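Local coordinates for protein mandelate racemase/muconate lactonizing enzyme (Jannaschia sp., PDB 4J3Z) that belongs to the mandelate racemase/muconate lactonizing enzyme group of the enolase superfamily and probably catalyses a metal-assisted reaction on a carboxylate substrate, at residues Pro89-Trp103 with Pro282-Lys294. Sequence-based numbering, arbitrary orientation.
Sequences PTVFGAFSGLEMACW and PALGRAGGIWEGK
The carboxylate of Glu-99 accepts the backbone N-H groups of the first two residues of helix 290-294, Ile-290 and Trp-291, where the N-terminal capping domain of this enolase-superfamily fold meets its C-terminal barrel domain. OE1 takes Ile-290 N at 2.7 Å on its syn side, somewhat out of the carboxylate plane, and OE2 takes Trp-291 N at 2.9 Å through its syn lone pair, a straighter bond (162°). With CG anti to the backbone N (chi1 -175°) and a bend at chi2, Glu-99 lays both oxygens across the N-terminus of the helix, whose dipole would probably favour the charged form. A glutamine here would probably leave one of these two N-H groups without its acceptor and forfeit the charge facing the helix start. Next along helix 89-103, Trp-103 carries Ile-290 CG2 over one face, and its six-membered ring lies near parallel to that of Trp-291 but slid well aside, the planes at 26°. Ile-290 also packs its CG1 against Met-100 CG at 3.9 Å, the two side chains crossing at about a right angle, while the extended Met-100 chain carries CE to 3.6 Å from Leu-284 CB. Backbones come close at Gly-93 and Ser-96, opposite Arg-286 and Gly-289. Gly-288 and Gly-289 both have positive phi that calls for glycine; a side chain on Gly-288 would strike Phe-92, and one on Gly-289 would strike Glu-99. Further out, Phe-92 and Phe-95 reach back to Ser-75 of helix 71-80, and Trp-291 NE1 is hydrogen-bonded to Glu-72 OE2 of the same chain. Ser-96 OG is held by Phe-92 O at 2.7 Å, approaching from the opposite face of that carbonyl to Ser-96 N. At the far end, one water donates to Pro-89 O and accepts from Arg-286 NE, 2.9 Å away at the guanidinium edge.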
ATOM      1  N   PRO D  89      30.245   5.009  -6.778  1.00 28.95           N
ATOM      2  CA  PRO D  89      30.640   4.746  -8.158  1.00 27.54           C
ATOM      3  C   PRO D  89      32.129   4.976  -8.416  1.00 27.76           C
ATOM      4  O   PRO D  89      32.708   4.300  -9.270  1.00 27.84           O
ATOM      5  CB  PRO D  89      29.785   5.730  -8.971  1.00 26.61           C
ATOM      6  CG  PRO D  89      29.370   6.784  -8.009  1.00 26.45           C
ATOM      7  CD  PRO D  89      29.253   6.096  -6.685  1.00 28.24           C
ATOM      8  N   THR D  90      32.737   5.921  -7.696  1.00 26.85           N
ATOM      9  CA  THR D  90      34.167   6.198  -7.836  1.00 26.85           C
ATOM     10  C   THR D  90      35.017   5.042  -7.296  1.00 27.23           C
ATOM     11  O   THR D  90      35.821   4.469  -8.034  1.00 27.85           O
ATOM     12  CB  THR D  90      34.550   7.543  -7.172  1.00 27.37           C
ATOM     13  OG1 THR D  90      33.860   8.609  -7.836  1.00 26.89           O
ATOM     14  CG2 THR D  90      36.042   7.806  -7.262  1.00 27.79           C
ATOM     15  N   VAL D  91      34.817   4.687  -6.027  1.00 27.07           N
ATOM     16  CA  VAL D  91      35.616   3.645  -5.366  1.00 27.48           C
ATOM     17  C   VAL D  91      35.313   2.266  -5.937  1.00 27.78           C
ATOM     18  O   VAL D  91      36.219   1.445  -6.134  1.00 26.58           O
ATOM     19  CB  VAL D  91      35.385   3.623  -3.833  1.00 27.91           C
ATOM     20  CG1 VAL D  91      36.183   2.505  -3.174  1.00 28.09           C
ATOM     21  CG2 VAL D  91      35.734   4.966  -3.208  1.00 27.43           C
ATOM     22  N   PHE D  92      34.034   2.005  -6.193  1.00 28.65           N
ATOM     23  CA  PHE D  92      33.630   0.668  -6.597  1.00 28.15           C
ATOM     24  C   PHE D  92      33.736   0.479  -8.103  1.00 28.47           C
ATOM     25  O   PHE D  92      34.010  -0.631  -8.578  1.00 28.44           O
ATOM     26  CB  PHE D  92      32.235   0.338  -6.075  1.00 28.62           C
ATOM     27  CG  PHE D  92      32.074  -1.099  -5.658  1.00 28.61           C
ATOM     28  CD1 PHE D  92      32.931  -1.666  -4.716  1.00 29.67           C
ATOM     29  CD2 PHE D  92      31.060  -1.877  -6.189  1.00 28.49           C
ATOM     30  CE1 PHE D  92      32.785  -2.988  -4.323  1.00 30.35           C
ATOM     31  CE2 PHE D  92      30.896  -3.196  -5.793  1.00 29.76           C
ATOM     32  CZ  PHE D  92      31.758  -3.756  -4.862  1.00 30.33           C
ATOM     33  N   GLY D  93      33.527   1.562  -8.850  1.00 28.43           N
ATOM     34  CA  GLY D  93      33.861   1.589 -10.273  1.00 27.69           C
ATOM     35  C   GLY D  93      35.325   1.230 -10.485  1.00 27.43           C
ATOM     36  O   GLY D  93      35.669   0.529 -11.439  1.00 28.07           O
ATOM     37  N   ALA D  94      36.183   1.707  -9.590  1.00 26.81           N
ATOM     38  CA  ALA D  94      37.594   1.330  -9.601  1.00 27.76           C
ATOM     39  C   ALA D  94      37.750  -0.179  -9.348  1.00 27.70           C
ATOM     40  O   ALA D  94      38.465  -0.869 -10.079  1.00 28.65           O
ATOM     41  CB  ALA D  94      38.369   2.139  -8.569  1.00 27.01           C
ATOM     42  N   PHE D  95      37.058  -0.685  -8.331  1.00 26.45           N
ATOM     43  CA  PHE D  95      37.060  -2.112  -8.017  1.00 26.52           C
ATOM     44  C   PHE D  95      36.659  -2.997  -9.198  1.00 27.31           C
ATOM     45  O   PHE D  95      37.240  -4.070  -9.399  1.00 27.48           O
ATOM     46  CB  PHE D  95      36.143  -2.418  -6.820  1.00 26.45           C
ATOM     47  CG  PHE D  95      35.987  -3.887  -6.549  1.00 25.94           C
ATOM     48  CD1 PHE D  95      36.965  -4.585  -5.846  1.00 25.22           C
ATOM     49  CD2 PHE D  95      34.878  -4.584  -7.029  1.00 24.83           C
ATOM     50  CE1 PHE D  95      36.835  -5.946  -5.624  1.00 25.10           C
ATOM     51  CE2 PHE D  95      34.746  -5.942  -6.808  1.00 23.90           C
ATOM     52  CZ  PHE D  95      35.727  -6.626  -6.113  1.00 24.15           C
ATOM     53  N   SER D  96      35.655  -2.556  -9.957  1.00 26.79           N
ATOM     54  CA  SER D  96      35.081  -3.359 -11.031  1.00 25.84           C
ATOM     55  C   SER D  96      36.135  -3.705 -12.064  1.00 26.12           C
ATOM     56  O   SER D  96      36.289  -4.875 -12.439  1.00 25.79           O
ATOM     57  CB  SER D  96      33.918  -2.626 -11.692  1.00 26.17           C
ATOM     58  OG  SER D  96      33.112  -1.980 -10.726  1.00 26.66           O
ATOM     59  N   GLY D  97      36.861  -2.684 -12.519  1.00 26.44           N
ATOM     60  CA  GLY D  97      37.973  -2.875 -13.439  1.00 25.46           C
ATOM     61  C   GLY D  97      38.878  -3.990 -12.968  1.00 25.72           C
ATOM     62  O   GLY D  97      39.141  -4.946 -13.703  1.00 26.42           O
ATOM     63  N   LEU D  98      39.319  -3.878 -11.719  1.00 25.57           N
ATOM     64  CA  LEU D  98      40.228  -4.848 -11.108  1.00 25.08           C
ATOM     65  C   LEU D  98      39.604  -6.237 -10.949  1.00 25.01           C
ATOM     66  O   LEU D  98      40.273  -7.247 -11.214  1.00 26.64           O
ATOM     67  CB  LEU D  98      40.737  -4.317  -9.768  1.00 24.49           C
ATOM     68  CG  LEU D  98      41.180  -2.845  -9.763  1.00 24.39           C
ATOM     69  CD1 LEU D  98      41.378  -2.365  -8.331  1.00 24.33           C
ATOM     70  CD2 LEU D  98      42.439  -2.616 -10.600  1.00 23.75           C
ATOM     71  N   GLU D  99      38.339  -6.292 -10.630  1.00 22.95           N
ATOM     72  CA  GLU D  99      37.606  -7.520 -10.510  1.00 22.92           C
ATOM     73  C   GLU D  99      37.495  -8.267 -11.818  1.00 23.80           C
ATOM     74  O   GLU D  99      37.665  -9.451 -11.858  1.00 22.83           O
ATOM     75  CB  GLU D  99      36.220  -7.229  -9.885  1.00 23.58           C
ATOM     76  CG  GLU D  99      35.345  -8.406  -9.573  1.00 23.34           C
ATOM     77  CD  GLU D  99      34.262  -8.641 -10.584  1.00 25.21           C
ATOM     78  OE1 GLU D  99      34.439  -8.412 -11.763  1.00 26.14           O
ATOM     79  OE2 GLU D  99      33.213  -9.061 -10.186  1.00 24.76           O
ATOM     80  N   MET D 100      37.212  -7.547 -12.883  1.00 25.43           N
ATOM     81  CA  MET D 100      37.290  -8.124 -14.238  1.00 26.15           C
ATOM     82  C   MET D 100      38.664  -8.753 -14.492  1.00 27.42           C
ATOM     83  O   MET D 100      38.763  -9.843 -15.068  1.00 27.60           O
ATOM     84  CB  MET D 100      37.044  -7.075 -15.319  1.00 27.37           C
ATOM     85  CG  MET D 100      35.697  -6.362 -15.312  1.00 27.54           C
ATOM     86  SD  MET D 100      35.752  -5.207 -16.684  1.00 27.86           S
ATOM     87  CE  MET D 100      34.200  -4.329 -16.531  1.00 28.31           C
ATOM     88  N   ALA D 101      39.720  -8.061 -14.055  1.00 28.20           N
ATOM     89  CA  ALA D 101      41.100  -8.538 -14.228  1.00 28.70           C
ATOM     90  C   ALA D 101      41.335  -9.860 -13.506  1.00 29.21           C
ATOM     91  O   ALA D 101      42.073 -10.714 -14.000  1.00 30.70           O
ATOM     92  CB  ALA D 101      42.106  -7.486 -13.766  1.00 28.30           C
ATOM     93  N   CYS D 102      40.702 -10.019 -12.344  1.00 28.06           N
ATOM     94  CA  CYS D 102      40.718 -11.279 -11.598  1.00 26.79           C
ATOM     95  C   CYS D 102      40.104 -12.420 -12.407  1.00 27.32           C
ATOM     96  O   CYS D 102      40.784 -13.413 -12.672  1.00 28.23           O
ATOM     97  CB  CYS D 102      40.007 -11.130 -10.249  1.00 25.69           C
ATOM     98  SG  CYS D 102      40.902 -10.101  -9.059  1.00 24.92           S
ATOM     99  N   TRP D 103      38.841 -12.267 -12.821  1.00 26.48           N
ATOM    100  CA  TRP D 103      38.161 -13.266 -13.663  1.00 25.80           C
ATOM    101  C   TRP D 103      38.971 -13.649 -14.910  1.00 26.72           C
ATOM    102  O   TRP D 103      38.900 -14.789 -15.381  1.00 27.67           O
ATOM    103  CB  TRP D 103      36.774 -12.773 -14.079  1.00 26.24           C
ATOM    104  CG  TRP D 103      35.756 -12.782 -12.983  1.00 26.18           C
ATOM    105  CD1 TRP D 103      35.194 -11.692 -12.369  1.00 26.13           C
ATOM    106  CD2 TRP D 103      35.161 -13.936 -12.378  1.00 26.01           C
ATOM    107  NE1 TRP D 103      34.286 -12.101 -11.411  1.00 25.96           N
ATOM    108  CE2 TRP D 103      34.258 -13.474 -11.391  1.00 25.94           C
ATOM    109  CE3 TRP D 103      35.317 -15.317 -12.559  1.00 25.77           C
ATOM    110  CZ2 TRP D 103      33.510 -14.345 -10.602  1.00 24.87           C
ATOM    111  CZ3 TRP D 103      34.571 -16.184 -11.764  1.00 25.19           C
ATOM    112  CH2 TRP D 103      33.682 -15.694 -10.803  1.00 24.67           C
ATOM    113  N   PRO D 282      23.567  -2.557 -16.567  1.00 24.21           N
ATOM    114  CA  PRO D 282      24.738  -2.107 -15.856  1.00 24.51           C
ATOM    115  C   PRO D 282      25.868  -1.797 -16.825  1.00 25.67           C
ATOM    116  O   PRO D 282      25.974  -2.420 -17.891  1.00 24.97           O
ATOM    117  CB  PRO D 282      25.092  -3.304 -14.964  1.00 24.15           C
ATOM    118  CG  PRO D 282      24.519  -4.482 -15.650  1.00 23.94           C
ATOM    119  CD  PRO D 282      23.299  -3.995 -16.375  1.00 24.23           C
ATOM    120  N   ALA D 283      26.685  -0.813 -16.468  1.00 27.13           N
ATOM    121  CA  ALA D 283      28.012  -0.693 -17.043  1.00 28.12           C
ATOM    122  C   ALA D 283      28.881  -1.439 -16.051  1.00 29.87           C
ATOM    123  O   ALA D 283      29.010  -1.034 -14.884  1.00 31.27           O
ATOM    124  CB  ALA D 283      28.425   0.759 -17.159  1.00 28.34           C
ATOM    125  N   LEU D 284      29.429  -2.563 -16.493  1.00 29.98           N
ATOM    126  CA  LEU D 284      30.156  -3.455 -15.594  1.00 30.42           C
ATOM    127  C   LEU D 284      31.333  -2.789 -14.888  1.00 29.94           C
ATOM    128  O   LEU D 284      31.633  -3.124 -13.745  1.00 31.60           O
ATOM    129  CB  LEU D 284      30.586  -4.732 -16.322  1.00 29.68           C
ATOM    130  CG  LEU D 284      29.711  -5.977 -16.131  1.00 30.15           C
ATOM    131  CD1 LEU D 284      28.229  -5.660 -15.968  1.00 31.23           C
ATOM    132  CD2 LEU D 284      29.914  -6.959 -17.271  1.00 29.78           C
ATOM    133  N   GLY D 285      31.971  -1.833 -15.560  1.00 28.63           N
ATOM    134  CA  GLY D 285      33.107  -1.102 -14.997  1.00 27.28           C
ATOM    135  C   GLY D 285      32.741  -0.078 -13.943  1.00 27.14           C
ATOM    136  O   GLY D 285      33.615   0.611 -13.419  1.00 27.07           O
ATOM    137  N   ARG D 286      31.446   0.023 -13.645  1.00 27.73           N
ATOM    138  CA  ARG D 286      30.911   0.896 -12.598  1.00 26.55           C
ATOM    139  C   ARG D 286      30.095   0.102 -11.574  1.00 26.66           C
ATOM    140  O   ARG D 286      30.212   0.332 -10.362  1.00 27.25           O
ATOM    141  CB  ARG D 286      30.034   1.981 -13.231  1.00 27.03           C
ATOM    142  CG  ARG D 286      29.069   2.694 -12.289  1.00 26.42           C
ATOM    143  CD  ARG D 286      28.381   3.855 -12.983  1.00 25.43           C
ATOM    144  NE  ARG D 286      29.318   4.937 -13.274  1.00 25.93           N
ATOM    145  CZ  ARG D 286      29.174   5.832 -14.255  1.00 26.35           C
ATOM    146  NH1 ARG D 286      28.126   5.786 -15.078  1.00 25.56           N
ATOM    147  NH2 ARG D 286      30.098   6.772 -14.423  1.00 26.25           N
ATOM    148  N   ALA D 287      29.258  -0.813 -12.070  1.00 26.01           N
ATOM    149  CA  ALA D 287      28.284  -1.555 -11.244  1.00 25.10           C
ATOM    150  C   ALA D 287      28.897  -2.373 -10.112  1.00 25.14           C
ATOM    151  O   ALA D 287      28.232  -2.656  -9.117  1.00 24.95           O
ATOM    152  CB  ALA D 287      27.422  -2.455 -12.119  1.00 24.41           C
ATOM    153  N   GLY D 288      30.156  -2.768 -10.274  1.00 25.62           N
ATOM    154  CA  GLY D 288      30.825  -3.601  -9.282  1.00 25.62           C
ATOM    155  C   GLY D 288      31.493  -4.821  -9.871  1.00 25.99           C
ATOM    156  O   GLY D 288      32.019  -5.657  -9.132  1.00 25.65           O
ATOM    157  N   GLY D 289      31.458  -4.930 -11.202  1.00 26.46           N
ATOM    158  CA  GLY D 289      32.174  -5.991 -11.918  1.00 26.48           C
ATOM    159  C   GLY D 289      31.326  -7.141 -12.428  1.00 26.61           C
ATOM    160  O   GLY D 289      30.100  -7.107 -12.373  1.00 26.38           O
ATOM    161  N   ILE D 290      31.997  -8.179 -12.915  1.00 27.47           N
ATOM    162  CA  ILE D 290      31.338  -9.319 -13.566  1.00 26.88           C
ATOM    163  C   ILE D 290      30.466 -10.137 -12.600  1.00 26.60           C
ATOM    164  O   ILE D 290      29.367 -10.559 -12.965  1.00 28.38           O
ATOM    165  CB  ILE D 290      32.380 -10.227 -14.245  1.00 27.01           C
ATOM    166  CG1 ILE D 290      33.279  -9.395 -15.167  1.00 26.75           C
ATOM    167  CG2 ILE D 290      31.706 -11.365 -14.999  1.00 27.77           C
ATOM    168  CD1 ILE D 290      34.490 -10.130 -15.695  1.00 26.95           C
ATOM    169  N   TRP D 291      30.950 -10.336 -11.375  1.00 25.26           N
ATOM    170  CA  TRP D 291      30.249 -11.129 -10.363  1.00 24.41           C
ATOM    171  C   TRP D 291      29.062 -10.360  -9.809  1.00 24.96           C
ATOM    172  O   TRP D 291      27.974 -10.917  -9.647  1.00 25.04           O
ATOM    173  CB  TRP D 291      31.208 -11.551  -9.242  1.00 23.90           C
ATOM    174  CG  TRP D 291      30.654 -12.568  -8.284  1.00 22.82           C
ATOM    175  CD1 TRP D 291      30.259 -12.345  -6.996  1.00 22.73           C
ATOM    176  CD2 TRP D 291      30.438 -13.961  -8.534  1.00 22.56           C
ATOM    177  NE1 TRP D 291      29.805 -13.514  -6.426  1.00 22.42           N
ATOM    178  CE2 TRP D 291      29.902 -14.522  -7.346  1.00 22.12           C
ATOM    179  CE3 TRP D 291      30.646 -14.794  -9.642  1.00 22.56           C
ATOM    180  CZ2 TRP D 291      29.577 -15.879  -7.233  1.00 21.60           C
ATOM    181  CZ3 TRP D 291      30.323 -16.140  -9.535  1.00 22.51           C
ATOM    182  CH2 TRP D 291      29.790 -16.672  -8.331  1.00 22.32           C
ATOM    183  N   GLU D 292      29.262  -9.073  -9.539  1.00 25.15           N
ATOM    184  CA  GLU D 292      28.147  -8.202  -9.191  1.00 24.87           C
ATOM    185  C   GLU D 292      27.117  -8.223 -10.327  1.00 24.34           C
ATOM    186  O   GLU D 292      25.925  -8.389 -10.084  1.00 23.92           O
ATOM    187  CB  GLU D 292      28.643  -6.788  -8.863  1.00 25.28           C
ATOM    188  CG  GLU D 292      27.710  -5.960  -7.973  1.00 26.25           C
ATOM    189  CD  GLU D 292      27.572  -6.481  -6.534  1.00 27.86           C
ATOM    190  OE1 GLU D 292      28.260  -7.465  -6.149  1.00 27.14           O
ATOM    191  OE2 GLU D 292      26.753  -5.902  -5.777  1.00 27.93           O
ATOM    192  N   GLY D 293      27.595  -8.099 -11.566  1.00 25.25           N
ATOM    193  CA  GLY D 293      26.746  -8.209 -12.769  1.00 24.34           C
ATOM    194  C   GLY D 293      25.849  -9.428 -12.743  1.00 24.39           C
ATOM    195  O   GLY D 293      24.643  -9.318 -12.976  1.00 23.87           O
ATOM    196  N   LYS D 294      26.435 -10.592 -12.436  1.00 25.13           N
ATOM    197  CA  LYS D 294      25.665 -11.828 -12.243  1.00 25.39           C
ATOM    198  C   LYS D 294      24.579 -11.694 -11.179  1.00 25.06           C
ATOM    199  O   LYS D 294      23.469 -12.211 -11.350  1.00 24.78           O
ATOM    200  CB  LYS D 294      26.577 -13.008 -11.879  1.00 26.56           C
ATOM    201  CG  LYS D 294      27.177 -13.759 -13.055  1.00 27.67           C
ATOM    202  CD  LYS D 294      26.123 -14.402 -13.951  1.00 28.62           C
ATOM    203  CE  LYS D 294      25.539 -15.666 -13.345  1.00 28.58           C
ATOM    204  NZ  LYS D 294      24.618 -16.287 -14.334  1.00 28.54           N
TER
HETATM  205  O   HOH W   1      31.676   4.808 -11.593  1.00 31.76           O